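PDB 2A0B: aerobic respiration control sensor protein ArcB from Escherichia coli, which relays phosphate through its HPt domain, the piece described here, to the regulator ArcA, bringing about anaerobic repression of the arc modulon. Local coordinates for residues G74-Q86 against W100-V112. Sequence-based numbering, arbitrary orientation. Where two conformers were deposited one is given.
Sequences GLRHLQQLGQQIQ and WIEEMKEEWRHDV. With ZN (zinc ion), chain B.
Gln84 lies over one face of the Trp100 indole: its CB sits 3.7 Å from the centroid of the six-membered ring, a CH-pi contact, while NE2 hangs above the rim near NE1, the amide plane tilted 44° to the ring. At the edge of the His77 imidazole, near its plane, come Glu103 OE2, Glu107 OE1 and Asp111 OD2. These groups join two antiparallel helices, 76-85 and 93-122, of the HPt four-helix bundle. A zinc ion bridges them, bound by His77 NE2, by Glu103 OE2 at 2.1 Å and by Glu107 OE2 at 2.0 Å; with CG of His77 anti to its backbone N (chi1 173°), the ring reaches the metal. Beside the zinc site Leu81 is a knob among Trp100, Glu103, Met104 and Glu107, and Leu78 another among Met104, Glu107, Trp108 and Asp111. Ile85 CD1 packs 4.0 Å from Ile101 CG1, and the Ile85 side chain lies about 8 Å from that of His64, the phosphorylation site. Replacing Trp100 with an alanine would probably uncover the Gln84 chain and leave Leu81 CD2 without its indole neighbour. Near Leu75, one water accepts from Leu78 N and donates to Asp111 OD2 at 2.7 Å.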
loop_
_atom_site.group_PDB
_atom_site.type_symbol
_atom_site.label_atom_id
_atom_site.label_comp_id
_atom_site.label_asym_id
_atom_site.label_seq_id
_atom_site.Cartn_x
_atom_site.Cartn_y
_atom_site.Cartn_z
ATOM N N GLY A 74 4.610 -5.277 -4.335
ATOM C CA GLY A 74 4.149 -6.507 -3.688
ATOM C C GLY A 74 3.507 -6.286 -2.263
ATOM O O GLY A 74 3.469 -7.386 -1.666
ATOM N N LEU A 75 3.132 -5.081 -2.092
ATOM C CA LEU A 75 2.459 -4.881 -0.690
ATOM C C LEU A 75 0.953 -5.187 -0.908
ATOM O O LEU A 75 0.267 -4.161 -1.045
ATOM C CB LEU A 75 2.803 -3.496 -0.214
ATOM C CG LEU A 75 4.326 -3.262 0.132
ATOM C CD1 LEU A 75 4.678 -1.818 0.264
ATOM C CD2 LEU A 75 4.645 -4.071 1.387
ATOM N N ARG A 76 0.610 -6.437 -0.891
ATOM C CA ARG A 76 -0.741 -6.899 -1.232
ATOM C C ARG A 76 -1.816 -6.334 -0.251
ATOM O O ARG A 76 -2.825 -5.872 -0.727
ATOM C CB ARG A 76 -0.719 -8.411 -1.161
ATOM C CG ARG A 76 -1.972 -9.195 -1.503
ATOM C CD ARG A 76 -2.034 -10.429 -0.611
ATOM N NE ARG A 76 -1.357 -11.641 -0.956
ATOM C CZ ARG A 76 -1.463 -12.522 -1.951
ATOM N NH1 ARG A 76 -2.289 -12.392 -2.988
ATOM N NH2 ARG A 76 -0.679 -13.605 -1.993
ATOM N N HIS A 77 -1.450 -6.283 1.044
ATOM C CA HIS A 77 -2.549 -5.759 1.938
ATOM C C HIS A 77 -2.738 -4.301 1.819
ATOM O O HIS A 77 -3.890 -3.744 1.868
ATOM C CB HIS A 77 -2.110 -6.156 3.366
ATOM C CG HIS A 77 -3.039 -5.553 4.422
ATOM N ND1 HIS A 77 -4.370 -5.915 4.419
ATOM C CD2 HIS A 77 -2.793 -4.644 5.348
ATOM C CE1 HIS A 77 -4.952 -5.228 5.425
ATOM N NE2 HIS A 77 -4.035 -4.472 5.939
ATOM N N LEU A 78 -1.724 -3.463 1.588
ATOM C CA LEU A 78 -1.818 -2.064 1.358
ATOM C C LEU A 78 -2.563 -1.819 0.016
ATOM O O LEU A 78 -3.325 -0.896 -0.122
ATOM C CB LEU A 78 -0.530 -1.244 1.356
ATOM C CG LEU A 78 0.298 -1.313 2.667
ATOM C CD1 LEU A 78 1.510 -0.411 2.613
ATOM C CD2 LEU A 78 -0.612 -0.757 3.807
ATOM N N GLN A 79 -2.269 -2.724 -0.938
ATOM C CA GLN A 79 -3.007 -2.590 -2.220
ATOM C C GLN A 79 -4.525 -2.811 -2.069
ATOM O O GLN A 79 -5.285 -2.004 -2.604
ATOM C CB GLN A 79 -2.429 -3.652 -3.184
ATOM C CG GLN A 79 -2.988 -3.468 -4.608
ATOM C CD GLN A 79 -2.570 -4.630 -5.481
ATOM O OE1 GLN A 79 -2.514 -4.439 -6.706
ATOM N NE2 GLN A 79 -2.281 -5.789 -4.981
ATOM N N GLN A 80 -4.841 -3.769 -1.216
ATOM C CA GLN A 80 -6.272 -4.062 -0.961
ATOM C C GLN A 80 -6.926 -2.931 -0.179
ATOM O O GLN A 80 -8.065 -2.511 -0.515
ATOM C CB GLN A 80 -6.439 -5.394 -0.259
ATOM C CG GLN A 80 -7.908 -5.771 -0.046
ATOM C CD GLN A 80 -8.776 -5.698 -1.281
ATOM O OE1 GLN A 80 -8.305 -5.954 -2.415
ATOM N NE2 GLN A 80 -10.061 -5.339 -1.125
ATOM N N LEU A 81 -6.186 -2.319 0.767
ATOM C CA LEU A 81 -6.783 -1.119 1.414
ATOM C C LEU A 81 -7.056 0.023 0.485
ATOM O O LEU A 81 -7.959 0.834 0.449
ATOM C CB LEU A 81 -5.870 -0.566 2.544
ATOM C CG LEU A 81 -5.934 -1.320 3.854
ATOM C CD1 LEU A 81 -4.913 -0.683 4.781
ATOM C CD2 LEU A 81 -7.368 -1.190 4.356
ATOM N N GLY A 82 -6.072 0.214 -0.500
ATOM C CA GLY A 82 -6.240 1.312 -1.450
ATOM C C GLY A 82 -7.387 0.906 -2.409
ATOM O O GLY A 82 -8.064 1.888 -2.738
ATOM N N GLN A 83 -7.579 -0.320 -2.711
ATOM C CA GLN A 83 -8.725 -0.730 -3.542
ATOM C C GLN A 83 -10.039 -0.369 -2.824
ATOM O O GLN A 83 -10.918 0.245 -3.440
ATOM C CB GLN A 83 -8.641 -2.207 -3.853
ATOM C CG GLN A 83 -9.914 -2.765 -4.474
ATOM C CD GLN A 83 -10.141 -2.236 -5.866
ATOM O OE1 GLN A 83 -9.264 -1.635 -6.479
ATOM N NE2 GLN A 83 -11.354 -2.427 -6.411
ATOM N N GLN A 84 -10.080 -0.695 -1.508
ATOM C CA GLN A 84 -11.334 -0.318 -0.791
ATOM C C GLN A 84 -11.524 1.164 -0.748
ATOM O O GLN A 84 -12.646 1.669 -1.019
ATOM C CB GLN A 84 -11.244 -0.873 0.655
ATOM C CG GLN A 84 -11.315 -2.374 0.709
ATOM C CD GLN A 84 -10.809 -2.990 2.005
ATOM O OE1 GLN A 84 -10.647 -4.200 2.073
ATOM N NE2 GLN A 84 -10.431 -2.244 3.022
ATOM N N ILE A 85 -10.534 2.013 -0.471
ATOM C CA ILE A 85 -10.586 3.437 -0.429
ATOM C C ILE A 85 -11.061 4.058 -1.745
ATOM O O ILE A 85 -11.812 5.010 -1.807
ATOM C CB ILE A 85 -9.240 4.073 0.015
ATOM C CG1 ILE A 85 -9.031 3.649 1.507
ATOM C CG2 ILE A 85 -9.216 5.556 -0.086
ATOM C CD1 ILE A 85 -7.629 3.851 2.051
ATOM N N GLN A 86 -10.611 3.420 -2.877
ATOM C CA GLN A 86 -11.088 4.010 -4.138
ATOM C C GLN A 86 -12.375 3.398 -4.577
ATOM O O GLN A 86 -12.766 3.643 -5.764
ATOM C CB GLN A 86 -9.961 3.821 -5.227
ATOM C CG GLN A 86 -9.796 2.421 -5.671
ATOM C CD GLN A 86 -9.206 2.151 -7.070
ATOM O OE1 GLN A 86 -8.319 2.864 -7.476
ATOM N NE2 GLN A 86 -9.680 1.131 -7.739
ATOM N N TRP A 100 -10.363 2.939 7.196
ATOM C CA TRP A 100 -9.277 2.361 6.326
ATOM C C TRP A 100 -8.178 3.342 6.167
ATOM O O TRP A 100 -7.002 2.832 6.111
ATOM C CB TRP A 100 -9.963 2.112 4.971
ATOM C CG TRP A 100 -10.969 1.016 4.963
ATOM C CD1 TRP A 100 -11.086 -0.070 5.752
ATOM C CD2 TRP A 100 -12.109 0.962 4.076
ATOM N NE1 TRP A 100 -12.164 -0.842 5.402
ATOM C CE2 TRP A 100 -12.815 -0.196 4.371
ATOM C CE3 TRP A 100 -12.507 1.805 3.027
ATOM C CZ2 TRP A 100 -13.967 -0.599 3.680
ATOM C CZ3 TRP A 100 -13.687 1.419 2.369
ATOM C CH2 TRP A 100 -14.369 0.259 2.684
ATOM N N ILE A 101 -8.349 4.623 6.115
ATOM C CA ILE A 101 -7.315 5.635 6.040
ATOM C C ILE A 101 -6.440 5.519 7.269
ATOM O O ILE A 101 -5.232 5.519 7.281
ATOM C CB ILE A 101 -7.838 7.024 5.756
ATOM C CG1 ILE A 101 -8.464 7.020 4.316
ATOM C CG2 ILE A 101 -6.791 8.079 6.037
ATOM C CD1 ILE A 101 -9.170 8.357 4.042
ATOM N N GLU A 102 -7.094 5.564 8.503
ATOM C CA GLU A 102 -6.280 5.429 9.705
ATOM C C GLU A 102 -5.527 4.127 9.784
ATOM O O GLU A 102 -4.382 4.120 10.278
ATOM C CB GLU A 102 -7.310 5.475 10.893
ATOM C CG GLU A 102 -6.561 5.431 12.218
ATOM C CD GLU A 102 -5.651 6.576 12.556
ATOM O OE1 GLU A 102 -5.714 7.729 12.063
ATOM O OE2 GLU A 102 -4.764 6.285 13.392
ATOM N N GLU A 103 -6.049 2.992 9.400
ATOM C CA GLU A 103 -5.430 1.702 9.356
ATOM C C GLU A 103 -4.141 1.786 8.462
ATOM O O GLU A 103 -3.076 1.394 8.897
ATOM C CB GLU A 103 -6.358 0.677 8.782
ATOM C CG GLU A 103 -5.747 -0.693 8.798
ATOM C CD GLU A 103 -6.632 -1.706 8.167
ATOM O OE1 GLU A 103 -7.910 -1.548 8.041
ATOM O OE2 GLU A 103 -6.167 -2.794 7.752
ATOM N N MET A 104 -4.394 2.385 7.301
ATOM C CA MET A 104 -3.196 2.603 6.411
ATOM C C MET A 104 -2.137 3.437 7.062
ATOM O O MET A 104 -0.933 3.099 7.022
ATOM C CB MET A 104 -3.654 3.371 5.142
ATOM C CG MET A 104 -2.412 3.687 4.284
ATOM S SD MET A 104 -2.362 2.570 2.846
ATOM C CE MET A 104 -3.823 3.254 2.040
ATOM N N LYS A 105 -2.471 4.570 7.692
ATOM C CA LYS A 105 -1.560 5.497 8.307
ATOM C C LYS A 105 -0.743 4.768 9.375
ATOM O O LYS A 105 0.478 4.954 9.532
ATOM C CB LYS A 105 -2.349 6.663 8.906
ATOM C CG LYS A 105 -1.477 7.604 9.751
ATOM C CD LYS A 105 -2.376 8.716 10.299
ATOM C CE LYS A 105 -1.566 9.973 10.587
ATOM N NZ LYS A 105 -2.354 10.941 11.423
ATOM N N GLU A 106 -1.456 3.990 10.193
ATOM C CA GLU A 106 -0.793 3.332 11.315
ATOM C C GLU A 106 0.106 2.192 10.905
ATOM O O GLU A 106 1.065 1.910 11.649
ATOM C CB GLU A 106 -1.822 2.743 12.354
ATOM C CG GLU A 106 -2.538 3.865 13.100
ATOM C CD GLU A 106 -3.599 3.332 14.102
ATOM O OE1 GLU A 106 -3.545 2.182 14.508
ATOM O OE2 GLU A 106 -4.454 4.183 14.379
ATOM N N GLU A 107 -0.130 1.446 9.809
ATOM C CA GLU A 107 0.603 0.267 9.520
ATOM C C GLU A 107 1.629 0.358 8.289
ATOM O O GLU A 107 2.321 -0.666 8.319
ATOM C CB GLU A 107 -0.279 -0.883 9.151
ATOM C CG GLU A 107 -0.894 -0.747 7.740
ATOM C CD GLU A 107 -1.662 -1.981 7.463
ATOM O OE1 GLU A 107 -1.229 -3.129 7.381
ATOM O OE2 GLU A 107 -2.914 -1.784 7.377
ATOM N N TRP A 108 1.542 1.426 7.571
ATOM C CA TRP A 108 2.379 1.162 6.319
ATOM C C TRP A 108 3.880 1.018 6.592
ATOM O O TRP A 108 4.425 0.165 5.843
ATOM C CB TRP A 108 2.088 2.285 5.344
ATOM C CG TRP A 108 2.611 3.619 5.656
ATOM C CD1 TRP A 108 2.013 4.663 6.307
ATOM C CD2 TRP A 108 3.943 4.125 5.379
ATOM N NE1 TRP A 108 2.788 5.757 6.421
ATOM C CE2 TRP A 108 4.035 5.403 5.828
ATOM C CE3 TRP A 108 5.018 3.453 4.711
ATOM C CZ2 TRP A 108 5.183 6.209 5.722
ATOM C CZ3 TRP A 108 6.158 4.254 4.607
ATOM C CH2 TRP A 108 6.231 5.558 5.081
ATOM N N ARG A 109 4.373 1.737 7.598
ATOM C CA ARG A 109 5.837 1.536 7.837
ATOM C C ARG A 109 6.104 0.134 8.228
ATOM O O ARG A 109 7.132 -0.548 7.900
ATOM C CB ARG A 109 6.334 2.634 8.762
ATOM C CG ARG A 109 6.160 4.075 8.349
ATOM C CD ARG A 109 6.791 5.082 9.295
ATOM N NE ARG A 109 6.762 6.473 8.860
ATOM C CZ ARG A 109 5.765 7.330 9.022
ATOM N NH1 ARG A 109 4.632 6.923 9.598
ATOM N NH2 ARG A 109 5.872 8.569 8.566
ATOM N N HIS A 110 5.249 -0.541 9.075
ATOM C CA HIS A 110 5.412 -1.911 9.437
ATOM C C HIS A 110 5.401 -2.897 8.289
ATOM O O HIS A 110 6.130 -3.857 8.179
ATOM C CB HIS A 110 4.344 -2.292 10.537
ATOM C CG HIS A 110 4.212 -3.738 10.797
ATOM N ND1 HIS A 110 5.105 -4.435 11.585
ATOM C CD2 HIS A 110 3.339 -4.717 10.422
ATOM C CE1 HIS A 110 4.804 -5.702 11.658
ATOM N NE2 HIS A 110 3.712 -5.920 10.963
ATOM N N ASP A 111 4.432 -2.670 7.335
ATOM C CA ASP A 111 4.344 -3.511 6.162
ATOM C C ASP A 111 5.694 -3.316 5.327
ATOM O O ASP A 111 6.084 -4.416 4.920
ATOM C CB ASP A 111 3.195 -3.026 5.273
ATOM C CG ASP A 111 1.792 -3.445 5.675
ATOM O OD1 ASP A 111 1.553 -3.282 6.922
ATOM O OD2 ASP A 111 0.926 -3.979 4.984
ATOM N N VAL A 112 6.170 -2.125 5.319
ATOM C CA VAL A 112 7.496 -2.004 4.547
ATOM C C VAL A 112 8.585 -2.764 5.256
ATOM O O VAL A 112 9.399 -3.498 4.664
ATOM C CB VAL A 112 7.822 -0.544 4.428
ATOM C CG1 VAL A 112 9.304 -0.263 4.089
ATOM C CG2 VAL A 112 6.886 0.202 3.454
HETATM ZN ZN ZN B . -4.168 -3.354 7.691
HETATM O O HOH W 1 1.007 -4.823 2.473
#